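PDB 3N2S: FMN reductase (NADPH) from Bacillus subtilis, which uses NADPH as the reductant for flavin mononucleotide and also reduces nitroaromatic compounds, quinones and azo dyes. Local coordinates for residues S47-S52 with E147-P152; A81-H86 with K244-N249; A124-S127 with G131-Y134; R175-A180 with N199-T204. All blocks are in the same frame, centred on the assembly; numbering follows the deposited sequence.

Contact 1: S47-S52 with E147-P152; sequences SIIGVS and EVLQTP
Ile-49 and Val-51 meet Leu-149 and Thr-151 through branched aliphatic groups, without an aromatic ring; the flat group with a defined partner is the amide of Gln-150, whose NE2 turns back within its own segment to Glu-147 O. That bond is nearly straight (174°), and the oxygen lies almost in the amide plane. It accompanies a positive phi where helix 142-149 ends. The setting is a worked case of helix-on-sheet packing in the alpha-beta sandwich of a nitroreductase, the end of the helix lying against strand 46-51. That strand is outermost in its own chain but not in the dimer, because Ile-48 to Gly-50 form a parallel ladder with a strand of the second subunit.

In Leu-149, chi1 of -55° with an extended chi2 turns CD2 to the strand, where Leu-149 CD2 lies 3.8 Å from Val-51 CG2 and 4.0 Å from Ile-49 CG2. Val-51 and Leu-149 cross at about a right angle, whereas Ile-49 meets its partners more slantwise. All four residues are buried. Ile-49 CD1 lies 4.0 Å from Leu-149 CB and touches Thr-151 CG2 at 3.6 Å.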
loop_
_atom_site.group_PDB
_atom_site.type_symbol
_atom_site.label_atom_id
_atom_site.label_comp_id
_atom_site.label_asym_id
_atom_site.label_seq_id
_atom_site.Cartn_x
_atom_site.Cartn_y
_atom_site.Cartn_z
ATOM N N SER A 47 -12.210 -2.314 -1.781
ATOM C CA SER A 47 -13.261 -2.972 -1.029
ATOM C C SER A 47 -12.624 -3.942 -0.074
ATOM O O SER A 47 -11.497 -4.400 -0.304
ATOM C CB SER A 47 -14.254 -3.683 -1.948
ATOM O OG SER A 47 -15.290 -2.766 -2.256
ATOM N N ILE A 48 -13.308 -4.195 1.047
ATOM C CA ILE A 48 -12.842 -5.098 2.095
ATOM C C ILE A 48 -13.912 -6.150 2.292
ATOM O O ILE A 48 -15.053 -5.809 2.614
ATOM C CB ILE A 48 -12.540 -4.331 3.410
ATOM C CG1 ILE A 48 -11.582 -3.133 3.179
ATOM C CG2 ILE A 48 -12.023 -5.291 4.501
ATOM C CD1 ILE A 48 -11.513 -2.101 4.364
ATOM N N ILE A 49 -13.566 -7.421 2.089
ATOM C CA ILE A 49 -14.550 -8.488 2.292
ATOM C C ILE A 49 -14.200 -9.201 3.598
ATOM O O ILE A 49 -13.128 -9.790 3.703
ATOM C CB ILE A 49 -14.660 -9.458 1.081
ATOM C CG1 ILE A 49 -14.940 -8.655 -0.233
ATOM C CG2 ILE A 49 -15.775 -10.527 1.340
ATOM C CD1 ILE A 49 -14.805 -9.414 -1.461
ATOM N N GLY A 50 -15.100 -9.122 4.574
ATOM C CA GLY A 50 -14.933 -9.789 5.858
ATOM C C GLY A 50 -15.452 -11.216 5.766
ATOM O O GLY A 50 -16.657 -11.442 5.575
ATOM N N VAL A 51 -14.536 -12.186 5.850
ATOM C CA VAL A 51 -14.877 -13.608 5.699
ATOM C C VAL A 51 -14.985 -14.303 7.068
ATOM O O VAL A 51 -13.993 -14.446 7.793
ATOM C CB VAL A 51 -13.931 -14.349 4.714
ATOM C CG1 VAL A 51 -14.465 -15.753 4.370
ATOM C CG2 VAL A 51 -13.729 -13.537 3.431
ATOM N N SER A 52 -16.223 -14.673 7.429
ATOM C CA SER A 52 -16.526 -15.376 8.675
ATOM C C SER A 52 -17.144 -16.765 8.393
ATOM O O SER A 52 -17.132 -17.613 9.276
ATOM C CB SER A 52 -17.430 -14.537 9.572
ATOM O OG SER A 52 -18.671 -14.290 8.935
ATOM N N GLU A 147 -14.322 -16.630 -7.316
ATOM C CA GLU A 147 -15.527 -17.459 -7.255
ATOM C C GLU A 147 -15.998 -17.602 -5.801
ATOM O O GLU A 147 -17.199 -17.541 -5.554
ATOM C CB GLU A 147 -15.288 -18.859 -7.849
ATOM C CG GLU A 147 -15.001 -18.892 -9.331
ATOM C CD GLU A 147 -15.060 -20.310 -9.854
ATOM O OE1 GLU A 147 -13.990 -20.877 -10.166
ATOM O OE2 GLU A 147 -16.174 -20.880 -9.892
ATOM N N VAL A 148 -15.055 -17.789 -4.835
ATOM C CA VAL A 148 -15.400 -17.908 -3.406
ATOM C C VAL A 148 -16.077 -16.601 -2.930
ATOM O O VAL A 148 -17.118 -16.633 -2.259
ATOM C CB VAL A 148 -14.150 -18.263 -2.533
ATOM C CG1 VAL A 148 -14.434 -18.114 -1.038
ATOM C CG2 VAL A 148 -13.627 -19.658 -2.834
ATOM N N LEU A 149 -15.482 -15.462 -3.289
ATOM C CA LEU A 149 -15.946 -14.140 -2.855
ATOM C C LEU A 149 -17.007 -13.521 -3.763
ATOM O O LEU A 149 -17.554 -12.473 -3.418
ATOM C CB LEU A 149 -14.745 -13.189 -2.705
ATOM C CG LEU A 149 -13.596 -13.656 -1.782
ATOM C CD1 LEU A 149 -12.416 -12.710 -1.880
ATOM C CD2 LEU A 149 -14.053 -13.776 -0.339
ATOM N N GLN A 150 -17.277 -14.153 -4.932
ATOM C CA GLN A 150 -18.251 -13.682 -5.940
ATOM C C GLN A 150 -17.972 -12.215 -6.312
ATOM O O GLN A 150 -18.871 -11.366 -6.291
ATOM C CB GLN A 150 -19.701 -13.924 -5.473
ATOM C CG GLN A 150 -20.066 -15.418 -5.389
ATOM C CD GLN A 150 -20.308 -16.052 -6.750
ATOM O OE1 GLN A 150 -21.266 -15.718 -7.459
ATOM N NE2 GLN A 150 -19.433 -16.968 -7.158
ATOM N N THR A 151 -16.684 -11.910 -6.563
ATOM C CA THR A 151 -16.298 -10.542 -6.910
ATOM C C THR A 151 -16.608 -10.286 -8.374
ATOM O O THR A 151 -16.330 -11.135 -9.214
ATOM C CB THR A 151 -14.849 -10.226 -6.532
ATOM O OG1 THR A 151 -13.981 -11.189 -7.125
ATOM C CG2 THR A 151 -14.634 -10.121 -5.025
ATOM N N PRO A 152 -17.184 -9.115 -8.697
ATOM C CA PRO A 152 -17.528 -8.832 -10.101
ATOM C C PRO A 152 -16.317 -8.364 -10.907
ATOM O O PRO A 152 -15.188 -8.327 -10.386
ATOM C CB PRO A 152 -18.596 -7.744 -9.964
ATOM C CG PRO A 152 -18.159 -6.967 -8.711
ATOM C CD PRO A 152 -17.558 -8.004 -7.795
#

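Contact 2: A81-H86 with K244-N249; sequences ADLYRH and KGFNKN
Phe-246 points its ring at Ala-81, at the end of strand 75-82, and at Leu-83 just beyond it. Both approach the ring obliquely, and both touch the same corner: Phe-246 CE1 lies 3.7 Å from Leu-83 CD1 and 4.0 Å from Ala-81 CB. Phe-246 CG stands anti to its carbonyl carbon (chi1 -67°), which turns the ring toward these two residues. Phe-107 and Ser-110 of helix 104-127 and Leu-156 of the neighbouring strand also pack on it. With an alanine here, Leu-83 CD1 and Ala-81 CB would probably lose the ring they rest on.

Between the two apolar residues, Asp-82 points the other way. Its OD1 accepts from Arg-85 N at 3.1 Å, on the syn side, as a capping bond for helix 84-92, while OD2 bonds to Tyr-187 OH of the second subunit. Before the ring, Gly-245 at positive phi ends helix 237-243 in a Schellman motif. The whole is a C-terminal tail, turned by that motif and plugged by one aromatic ring into the layer between sheet and helix of the alpha-beta sandwich.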
loop_
_atom_site.group_PDB
_atom_site.type_symbol
_atom_site.label_atom_id
_atom_site.label_comp_id
_atom_site.label_asym_id
_atom_site.label_seq_id
_atom_site.Cartn_x
_atom_site.Cartn_y
_atom_site.Cartn_z
ATOM N N ALA A 81 -8.639 -4.449 -4.889
ATOM C CA ALA A 81 -8.587 -3.254 -5.724
ATOM C C ALA A 81 -10.020 -3.204 -6.259
ATOM O O ALA A 81 -10.575 -4.254 -6.617
ATOM C CB ALA A 81 -7.583 -3.440 -6.862
ATOM N N ASP A 82 -10.671 -2.035 -6.211
ATOM C CA ASP A 82 -12.069 -1.924 -6.641
ATOM C C ASP A 82 -12.304 -0.700 -7.513
ATOM O O ASP A 82 -12.273 0.422 -7.020
ATOM C CB ASP A 82 -13.032 -1.912 -5.416
ATOM C CG ASP A 82 -14.532 -1.978 -5.715
ATOM O OD1 ASP A 82 -14.944 -1.546 -6.807
ATOM O OD2 ASP A 82 -15.302 -2.361 -4.811
ATOM N N LEU A 83 -12.610 -0.941 -8.786
ATOM C CA LEU A 83 -12.996 0.104 -9.749
ATOM C C LEU A 83 -14.424 -0.157 -10.256
ATOM O O LEU A 83 -14.962 0.589 -11.087
ATOM C CB LEU A 83 -11.970 0.222 -10.873
ATOM C CG LEU A 83 -10.586 0.764 -10.426
ATOM C CD1 LEU A 83 -9.559 0.662 -11.510
ATOM C CD2 LEU A 83 -10.682 2.195 -9.900
ATOM N N TYR A 84 -15.049 -1.208 -9.714
ATOM C CA TYR A 84 -16.436 -1.587 -10.036
ATOM C C TYR A 84 -17.404 -0.519 -9.508
ATOM O O TYR A 84 -18.368 -0.163 -10.192
ATOM C CB TYR A 84 -16.749 -2.959 -9.455
ATOM C CG TYR A 84 -18.196 -3.392 -9.572
ATOM C CD1 TYR A 84 -18.666 -4.018 -10.723
ATOM C CD2 TYR A 84 -19.078 -3.241 -8.505
ATOM C CE1 TYR A 84 -19.985 -4.469 -10.817
ATOM C CE2 TYR A 84 -20.400 -3.689 -8.587
ATOM C CZ TYR A 84 -20.844 -4.314 -9.741
ATOM O OH TYR A 84 -22.152 -4.734 -9.835
ATOM N N ARG A 85 -17.130 0.004 -8.295
ATOM C CA ARG A 85 -17.902 1.079 -7.660
ATOM C C ARG A 85 -17.998 2.277 -8.626
ATOM O O ARG A 85 -19.091 2.806 -8.848
ATOM C CB ARG A 85 -17.187 1.504 -6.361
ATOM C CG ARG A 85 -17.849 2.662 -5.581
ATOM C CD ARG A 85 -17.123 2.998 -4.280
ATOM N NE ARG A 85 -17.092 1.837 -3.380
ATOM C CZ ARG A 85 -15.981 1.202 -3.008
ATOM N NH1 ARG A 85 -14.790 1.646 -3.400
ATOM N NH2 ARG A 85 -16.052 0.126 -2.237
ATOM N N HIS A 86 -16.866 2.634 -9.242
ATOM C CA HIS A 86 -16.696 3.744 -10.186
ATOM C C HIS A 86 -17.406 3.436 -11.510
ATOM O O HIS A 86 -18.103 4.301 -12.043
ATOM C CB HIS A 86 -15.190 4.077 -10.336
ATOM C CG HIS A 86 -14.510 4.149 -8.995
ATOM N ND1 HIS A 86 -14.150 2.996 -8.295
ATOM C CD2 HIS A 86 -14.259 5.220 -8.213
ATOM C CE1 HIS A 86 -13.668 3.412 -7.132
ATOM N NE2 HIS A 86 -13.702 4.744 -7.046
ATOM N N LYS A 244 -9.715 -9.340 -15.549
ATOM C CA LYS A 244 -10.549 -8.693 -14.544
ATOM C C LYS A 244 -10.762 -7.203 -14.784
ATOM O O LYS A 244 -11.473 -6.559 -14.018
ATOM C CB LYS A 244 -10.021 -8.987 -13.122
ATOM C CG LYS A 244 -10.187 -10.450 -12.707
ATOM C CD LYS A 244 -11.620 -10.819 -12.315
ATOM C CE LYS A 244 -12.219 -11.859 -13.214
ATOM N NZ LYS A 244 -13.552 -12.292 -12.724
ATOM N N GLY A 245 -10.169 -6.677 -15.846
ATOM C CA GLY A 245 -10.318 -5.285 -16.242
ATOM C C GLY A 245 -9.253 -4.342 -15.738
ATOM O O GLY A 245 -9.507 -3.145 -15.623
ATOM N N PHE A 246 -8.031 -4.843 -15.468
ATOM C CA PHE A 246 -6.955 -3.983 -14.983
ATOM C C PHE A 246 -5.712 -4.067 -15.825
ATOM O O PHE A 246 -5.430 -5.111 -16.405
ATOM C CB PHE A 246 -6.542 -4.391 -13.541
ATOM C CG PHE A 246 -7.587 -4.153 -12.484
ATOM C CD1 PHE A 246 -7.573 -2.992 -11.720
ATOM C CD2 PHE A 246 -8.571 -5.108 -12.223
ATOM C CE1 PHE A 246 -8.531 -2.780 -10.717
ATOM C CE2 PHE A 246 -9.516 -4.898 -11.222
ATOM C CZ PHE A 246 -9.494 -3.728 -10.482
ATOM N N ASN A 247 -4.907 -3.000 -15.795
ATOM C CA ASN A 247 -3.551 -2.951 -16.360
ATOM C C ASN A 247 -3.446 -3.322 -17.857
ATOM O O ASN A 247 -2.444 -3.896 -18.303
ATOM C CB ASN A 247 -2.683 -3.888 -15.503
ATOM C CG ASN A 247 -1.221 -3.672 -15.603
ATOM O OD1 ASN A 247 -0.747 -2.548 -15.642
ATOM N ND2 ASN A 247 -0.481 -4.763 -15.557
ATOM N N LYS A 248 -4.469 -2.972 -18.624
ATOM C CA LYS A 248 -4.539 -3.296 -20.057
ATOM C C LYS A 248 -3.822 -2.283 -20.935
ATOM O O LYS A 248 -3.823 -1.092 -20.629
ATOM C CB LYS A 248 -6.001 -3.451 -20.503
ATOM C CG LYS A 248 -6.679 -4.681 -19.899
ATOM C CD LYS A 248 -8.190 -4.665 -20.044
ATOM C CE LYS A 248 -8.684 -5.247 -21.349
ATOM N NZ LYS A 248 -10.171 -5.320 -21.390
ATOM N N ASN A 249 -3.254 -2.789 -22.060
ATOM C CA ASN A 249 -2.506 -2.133 -23.145
ATOM C C ASN A 249 -0.988 -2.130 -23.028
ATOM O O ASN A 249 -0.336 -2.950 -23.678
ATOM C CB ASN A 249 -3.095 -0.796 -23.594
ATOM C CG ASN A 249 -4.325 -0.943 -24.448
ATOM O OD1 ASN A 249 -4.373 -0.458 -25.585
ATOM N ND2 ASN A 249 -5.354 -1.610 -23.925
#

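Contact 3: A124-S127 with G131-Y134; sequences AAES and GICY. With FMN (flavin mononucleotide), chain E.
The CA atoms of Glu-126 and Gly-131 lie 5.9 Å apart, where helix 104-127 gives way after a short link to strand 131-135. This tight helix-to-strand connection belongs to the nitroreductase alpha-beta sandwich, and the strand is one of the two outermost of the sheet within this chain.

Ile-132 faces the helix with two branches doing different work. Ile-132 CG2 packs on Ala-125 CB at 3.6 Å, a purely apolar touch, while Ile-132 CG1 lies 3.6 Å from Glu-126 OE2. With chi1 at 68°, CG1 sits between the backbone N and the carbonyl carbon, which brings it to the carboxylate. Glu-126 crosses the isoleucine at about a right angle, its chain extended beyond CG. One water links the carboxylate to the strand backbone: it appears to donate to Glu-126 OE2 at 2.8 Å and accepts from Ile-132 N at 2.9 Å, so the backbone N-H is satisfied.

The next two strand residues belong to the flavin pocket. Cys-133 points away from the helix, with SG anti to the backbone N (chi1 -166°), and Cys-133 SG stands 3.6 Å from FMN N1. Tyr-134 lies by the dimethylbenzene end, with the C8M methyl over one ring face and Tyr-134 CB 3.4 Å from FMN C8.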
loop_
_atom_site.group_PDB
_atom_site.type_symbol
_atom_site.label_atom_id
_atom_site.label_comp_id
_atom_site.label_asym_id
_atom_site.label_seq_id
_atom_site.Cartn_x
_atom_site.Cartn_y
_atom_site.Cartn_z
ATOM N N ALA A 124 -4.070 -0.260 13.626
ATOM C CA ALA A 124 -5.215 -0.178 14.549
ATOM C C ALA A 124 -5.354 -1.496 15.329
ATOM O O ALA A 124 -5.450 -1.453 16.559
ATOM C CB ALA A 124 -6.485 0.128 13.781
ATOM N N ALA A 125 -5.278 -2.663 14.642
ATOM C CA ALA A 125 -5.401 -3.979 15.301
ATOM C C ALA A 125 -4.287 -4.214 16.317
ATOM O O ALA A 125 -4.562 -4.593 17.466
ATOM C CB ALA A 125 -5.425 -5.100 14.272
ATOM N N GLU A 126 -3.044 -3.924 15.916
ATOM C CA GLU A 126 -1.873 -4.065 16.782
ATOM C C GLU A 126 -1.929 -3.163 18.013
ATOM O O GLU A 126 -1.531 -3.595 19.091
ATOM C CB GLU A 126 -0.575 -3.885 15.982
ATOM C CG GLU A 126 -0.396 -5.070 15.047
ATOM C CD GLU A 126 0.779 -5.010 14.098
ATOM O OE1 GLU A 126 1.094 -3.919 13.573
ATOM O OE2 GLU A 126 1.335 -6.091 13.817
ATOM N N SER A 127 -2.481 -1.937 17.871
ATOM C CA SER A 127 -2.638 -1.005 19.001
ATOM C C SER A 127 -3.639 -1.554 20.053
ATOM O O SER A 127 -3.538 -1.199 21.232
ATOM C CB SER A 127 -3.089 0.365 18.512
ATOM O OG SER A 127 -4.461 0.383 18.149
ATOM N N GLY A 131 -3.141 -9.475 16.975
ATOM C CA GLY A 131 -2.096 -9.873 16.049
ATOM C C GLY A 131 -2.646 -9.876 14.638
ATOM O O GLY A 131 -3.867 -10.036 14.440
ATOM N N ILE A 132 -1.754 -9.643 13.650
ATOM C CA ILE A 132 -2.136 -9.658 12.235
ATOM C C ILE A 132 -1.140 -10.465 11.410
ATOM O O ILE A 132 0.041 -10.549 11.752
ATOM C CB ILE A 132 -2.346 -8.224 11.621
ATOM C CG1 ILE A 132 -1.033 -7.391 11.507
ATOM C CG2 ILE A 132 -3.440 -7.416 12.326
ATOM C CD1 ILE A 132 -0.250 -7.536 10.142
ATOM N N CYS A 133 -1.602 -10.949 10.254
ATOM C CA CYS A 133 -0.759 -11.571 9.247
ATOM C C CYS A 133 -1.388 -11.345 7.889
ATOM O O CYS A 133 -2.547 -11.712 7.671
ATOM C CB CYS A 133 -0.473 -13.055 9.501
ATOM S SG CYS A 133 0.874 -13.713 8.475
ATOM N N TYR A 134 -0.633 -10.685 6.991
ATOM C CA TYR A 134 -1.075 -10.478 5.604
ATOM C C TYR A 134 -0.996 -11.820 4.903
ATOM O O TYR A 134 -0.131 -12.623 5.234
ATOM C CB TYR A 134 -0.145 -9.509 4.885
ATOM C CG TYR A 134 -0.413 -8.055 5.171
ATOM C CD1 TYR A 134 -1.122 -7.268 4.268
ATOM C CD2 TYR A 134 0.067 -7.450 6.333
ATOM C CE1 TYR A 134 -1.367 -5.923 4.521
ATOM C CE2 TYR A 134 -0.151 -6.100 6.586
ATOM C CZ TYR A 134 -0.881 -5.343 5.682
ATOM O OH TYR A 134 -1.075 -4.018 5.905
HETATM N N1 FMN E . 2.906 -14.465 5.618
HETATM C C2 FMN E . 2.355 -15.704 5.522
HETATM O O2 FMN E . 2.529 -16.548 6.423
HETATM N N3 FMN E . 1.605 -16.050 4.443
HETATM C C4 FMN E . 1.281 -15.248 3.376
HETATM O O4 FMN E . 0.581 -15.620 2.425
HETATM C C4A FMN E . 1.832 -13.876 3.439
HETATM N N5 FMN E . 1.535 -13.005 2.506
HETATM C C5A FMN E . 1.959 -11.674 2.705
HETATM C C6 FMN E . 1.537 -10.707 1.755
HETATM C C7 FMN E . 1.824 -9.362 1.940
HETATM C C7M FMN E . 1.262 -8.343 0.959
HETATM C C8 FMN E . 2.664 -8.950 3.047
HETATM C C8M FMN E . 3.054 -7.527 3.244
HETATM C C9 FMN E . 3.121 -9.911 3.996
HETATM C C9A FMN E . 2.802 -11.280 3.841
HETATM N N10 FMN E . 3.136 -12.276 4.795
HETATM C C10 FMN E . 2.670 -13.550 4.690
HETATM C "C1'" FMN E . 3.952 -11.904 5.972
HETATM C "C2'" FMN E . 5.419 -11.746 5.548
HETATM O "O2'" FMN E . 5.923 -13.006 5.390
HETATM C "C3'" FMN E . 6.143 -11.061 6.703
HETATM O "O3'" FMN E . 5.557 -9.731 6.840
HETATM C "C4'" FMN E . 7.720 -11.003 6.486
HETATM O "O4'" FMN E . 8.229 -12.330 6.723
HETATM C "C5'" FMN E . 8.355 -10.096 7.576
HETATM O "O5'" FMN E . 8.014 -10.682 8.867
HETATM P P FMN E . 7.315 -9.814 10.037
HETATM O O1P FMN E . 8.223 -8.674 10.425
HETATM O O2P FMN E . 7.091 -10.915 11.051
HETATM O O3P FMN E . 5.957 -9.413 9.436
HETATM O O HOH W 1 0.834 -8.744 14.650
#

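Contact 4: R175-A180 with N199-T204; sequences RLPKQA and NTYDKT. With FMN (flavin mononucleotide), chain E.
Tyr-201 packs helix 191-213 of this nitroreductase onto the loop Arg-175 to Pro-177, which carries the phosphate-binding arginine. The clearest interaction is CH-pi: Leu-176 CA sits over the ring face, 3.8 Å from the Tyr-201 centroid and 15° off its normal. Apolar touches flank it, with Leu-176 CD2 3.5 Å from Tyr-201 CD2 and Pro-177 CD against Tyr-201 CB. Arg-175 O comes within 3.3 Å of Tyr-201 CE1, obliquely to the ring. Tyr-201 CG lies anti to its backbone N (chi1 -168°), which carries the ring over to the loop. Its hydroxyl is hydrogen-bonded to Pro-174 O, which helps hold the far end of the ring. Exchanging the tyrosine for an alanine is likely to leave the loop without its platform and Pro-174 O without its partner.

The polar chemistry belongs to Arg-175. Its NE and NH2 bond to the carbonyls of Gln-35 and Ala-37 of the second subunit. Separately, the guanidinium edge grips one phosphate oxygen twice, in plane: Arg-175 NH1 is 2.8 Å and Arg-175 NH2 2.7 Å from FMN O1P.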
loop_
_atom_site.group_PDB
_atom_site.type_symbol
_atom_site.label_atom_id
_atom_site.label_comp_id
_atom_site.label_asym_id
_atom_site.label_seq_id
_atom_site.Cartn_x
_atom_site.Cartn_y
_atom_site.Cartn_z
ATOM N N ARG A 175 15.106 -5.954 9.861
ATOM C CA ARG A 175 14.898 -5.299 8.584
ATOM C C ARG A 175 16.245 -4.895 8.004
ATOM O O ARG A 175 17.230 -4.806 8.743
ATOM C CB ARG A 175 14.012 -4.051 8.778
ATOM C CG ARG A 175 12.556 -4.396 9.153
ATOM C CD ARG A 175 11.855 -5.225 8.065
ATOM N NE ARG A 175 10.407 -5.321 8.281
ATOM C CZ ARG A 175 9.802 -6.346 8.867
ATOM N NH1 ARG A 175 10.510 -7.354 9.353
ATOM N NH2 ARG A 175 8.479 -6.370 8.973
ATOM N N LEU A 176 16.275 -4.631 6.687
ATOM C CA LEU A 176 17.481 -4.164 5.994
ATOM C C LEU A 176 18.111 -2.987 6.728
ATOM O O LEU A 176 17.387 -2.157 7.298
ATOM C CB LEU A 176 17.117 -3.676 4.575
ATOM C CG LEU A 176 16.939 -4.766 3.486
ATOM C CD1 LEU A 176 16.060 -4.231 2.347
ATOM C CD2 LEU A 176 18.299 -5.213 2.914
ATOM N N PRO A 177 19.452 -2.839 6.688
ATOM C CA PRO A 177 20.064 -1.645 7.298
ATOM C C PRO A 177 19.456 -0.404 6.665
ATOM O O PRO A 177 19.096 -0.430 5.485
ATOM C CB PRO A 177 21.545 -1.782 6.907
ATOM C CG PRO A 177 21.741 -3.275 6.803
ATOM C CD PRO A 177 20.481 -3.719 6.095
ATOM N N LYS A 178 19.293 0.661 7.451
ATOM C CA LYS A 178 18.736 1.936 7.001
ATOM C C LYS A 178 19.321 2.403 5.654
ATOM O O LYS A 178 18.567 2.735 4.742
ATOM C CB LYS A 178 18.943 3.006 8.097
ATOM C CG LYS A 178 18.481 4.423 7.725
ATOM C CD LYS A 178 19.009 5.438 8.734
ATOM C CE LYS A 178 18.563 6.849 8.439
ATOM N NZ LYS A 178 19.118 7.802 9.432
ATOM N N GLN A 179 20.659 2.400 5.533
ATOM C CA GLN A 179 21.356 2.844 4.333
ATOM C C GLN A 179 21.099 1.999 3.046
ATOM O O GLN A 179 21.371 2.475 1.939
ATOM C CB GLN A 179 22.837 3.144 4.638
ATOM C CG GLN A 179 23.727 1.923 4.896
ATOM C CD GLN A 179 23.758 1.271 6.271
ATOM O OE1 GLN A 179 24.552 0.339 6.497
ATOM N NE2 GLN A 179 22.938 1.718 7.224
ATOM N N ALA A 180 20.530 0.776 3.186
ATOM C CA ALA A 180 20.126 -0.013 2.020
ATOM C C ALA A 180 18.794 0.529 1.457
ATOM O O ALA A 180 18.559 0.465 0.258
ATOM C CB ALA A 180 19.926 -1.472 2.402
ATOM N N ASN A 199 26.210 -7.710 2.762
ATOM C CA ASN A 199 27.021 -8.668 3.524
ATOM C C ASN A 199 26.655 -8.593 4.990
ATOM O O ASN A 199 26.498 -9.632 5.629
ATOM C CB ASN A 199 28.538 -8.384 3.362
ATOM C CG ASN A 199 29.177 -8.924 2.109
ATOM O OD1 ASN A 199 28.530 -9.435 1.191
ATOM N ND2 ASN A 199 30.484 -8.807 2.047
ATOM N N THR A 200 26.536 -7.364 5.529
ATOM C CA THR A 200 26.173 -7.126 6.930
ATOM C C THR A 200 24.780 -7.723 7.194
ATOM O O THR A 200 24.601 -8.423 8.183
ATOM C CB THR A 200 26.199 -5.614 7.241
ATOM O OG1 THR A 200 27.515 -5.129 6.989
ATOM C CG2 THR A 200 25.812 -5.299 8.681
ATOM N N TYR A 201 23.810 -7.425 6.319
ATOM C CA TYR A 201 22.447 -7.945 6.465
ATOM C C TYR A 201 22.393 -9.452 6.382
ATOM O O TYR A 201 21.739 -10.062 7.216
ATOM C CB TYR A 201 21.488 -7.308 5.453
ATOM C CG TYR A 201 20.032 -7.591 5.760
ATOM C CD1 TYR A 201 19.510 -7.373 7.035
ATOM C CD2 TYR A 201 19.162 -8.003 4.763
ATOM C CE1 TYR A 201 18.156 -7.584 7.307
ATOM C CE2 TYR A 201 17.800 -8.188 5.014
ATOM C CZ TYR A 201 17.302 -7.983 6.285
ATOM O OH TYR A 201 15.966 -8.203 6.522
ATOM N N ASP A 202 23.103 -10.059 5.413
ATOM C CA ASP A 202 23.150 -11.515 5.289
ATOM C C ASP A 202 23.693 -12.195 6.559
ATOM O O ASP A 202 23.181 -13.241 6.961
ATOM C CB ASP A 202 23.963 -11.934 4.058
ATOM C CG ASP A 202 23.147 -11.946 2.776
ATOM O OD1 ASP A 202 21.894 -11.907 2.864
ATOM O OD2 ASP A 202 23.747 -12.090 1.701
ATOM N N LYS A 203 24.690 -11.574 7.207
ATOM C CA LYS A 203 25.255 -12.096 8.465
ATOM C C LYS A 203 24.205 -11.931 9.595
ATOM O O LYS A 203 24.016 -12.855 10.379
ATOM C CB LYS A 203 26.563 -11.361 8.810
ATOM C CG LYS A 203 27.276 -11.958 10.029
ATOM C CD LYS A 203 28.449 -11.089 10.471
ATOM C CE LYS A 203 29.067 -11.590 11.755
ATOM N NZ LYS A 203 28.185 -11.386 12.941
ATOM N N THR A 204 23.522 -10.762 9.664
ATOM C CA THR A 204 22.460 -10.506 10.668
ATOM C C THR A 204 21.356 -11.582 10.551
ATOM O O THR A 204 20.894 -12.126 11.554
ATOM C CB THR A 204 21.854 -9.107 10.482
ATOM O OG1 THR A 204 22.843 -8.115 10.720
ATOM C CG2 THR A 204 20.647 -8.846 11.402
HETATM N N1 FMN E . 2.906 -14.465 5.618
HETATM C C2 FMN E . 2.355 -15.704 5.522
HETATM O O2 FMN E . 2.529 -16.548 6.423
HETATM N N3 FMN E . 1.605 -16.050 4.443
HETATM C C4 FMN E . 1.281 -15.248 3.376
HETATM O O4 FMN E . 0.581 -15.620 2.425
HETATM C C4A FMN E . 1.832 -13.876 3.439
HETATM N N5 FMN E . 1.535 -13.005 2.506
HETATM C C5A FMN E . 1.959 -11.674 2.705
HETATM C C6 FMN E . 1.537 -10.707 1.755
HETATM C C7 FMN E . 1.824 -9.362 1.940
HETATM C C7M FMN E . 1.262 -8.343 0.959
HETATM C C8 FMN E . 2.664 -8.950 3.047
HETATM C C8M FMN E . 3.054 -7.527 3.244
HETATM C C9 FMN E . 3.121 -9.911 3.996
HETATM C C9A FMN E . 2.802 -11.280 3.841
HETATM N N10 FMN E . 3.136 -12.276 4.795
HETATM C C10 FMN E . 2.670 -13.550 4.690
HETATM C "C1'" FMN E . 3.952 -11.904 5.972
HETATM C "C2'" FMN E . 5.419 -11.746 5.548
HETATM O "O2'" FMN E . 5.923 -13.006 5.390
HETATM C "C3'" FMN E . 6.143 -11.061 6.703
HETATM O "O3'" FMN E . 5.557 -9.731 6.840
HETATM C "C4'" FMN E . 7.720 -11.003 6.486
HETATM O "O4'" FMN E . 8.229 -12.330 6.723
HETATM C "C5'" FMN E . 8.355 -10.096 7.576
HETATM O "O5'" FMN E . 8.014 -10.682 8.867
HETATM P P FMN E . 7.315 -9.814 10.037
HETATM O O1P FMN E . 8.223 -8.674 10.425
HETATM O O2P FMN E . 7.091 -10.915 11.051
HETATM O O3P FMN E . 5.957 -9.413 9.436
#

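In the fold
Contacts 1, 2 and 3 are buried against the same antiparallel sheet, whereas contact 4 is partly buried and lies away from the sheet, between a loop and helix 191-213. Contacts 1 and 2 occupy neighbouring strands and touch: Ser-47 OG probably bonds to Asp-82 OD2, and Pro-152 packs on Tyr-84. Their chemistry is hydrocarbon across the interface, aliphatic in one and aromatic in the other. Contact 3, at the far edge strand, adds a water and a carboxylate. Contacts 3 and 4 do not touch, their nearest atoms being about 9 Å apart, yet both reach FMN: one at the isoalloxazine, the other at the phosphate. All four also touch the second subunit.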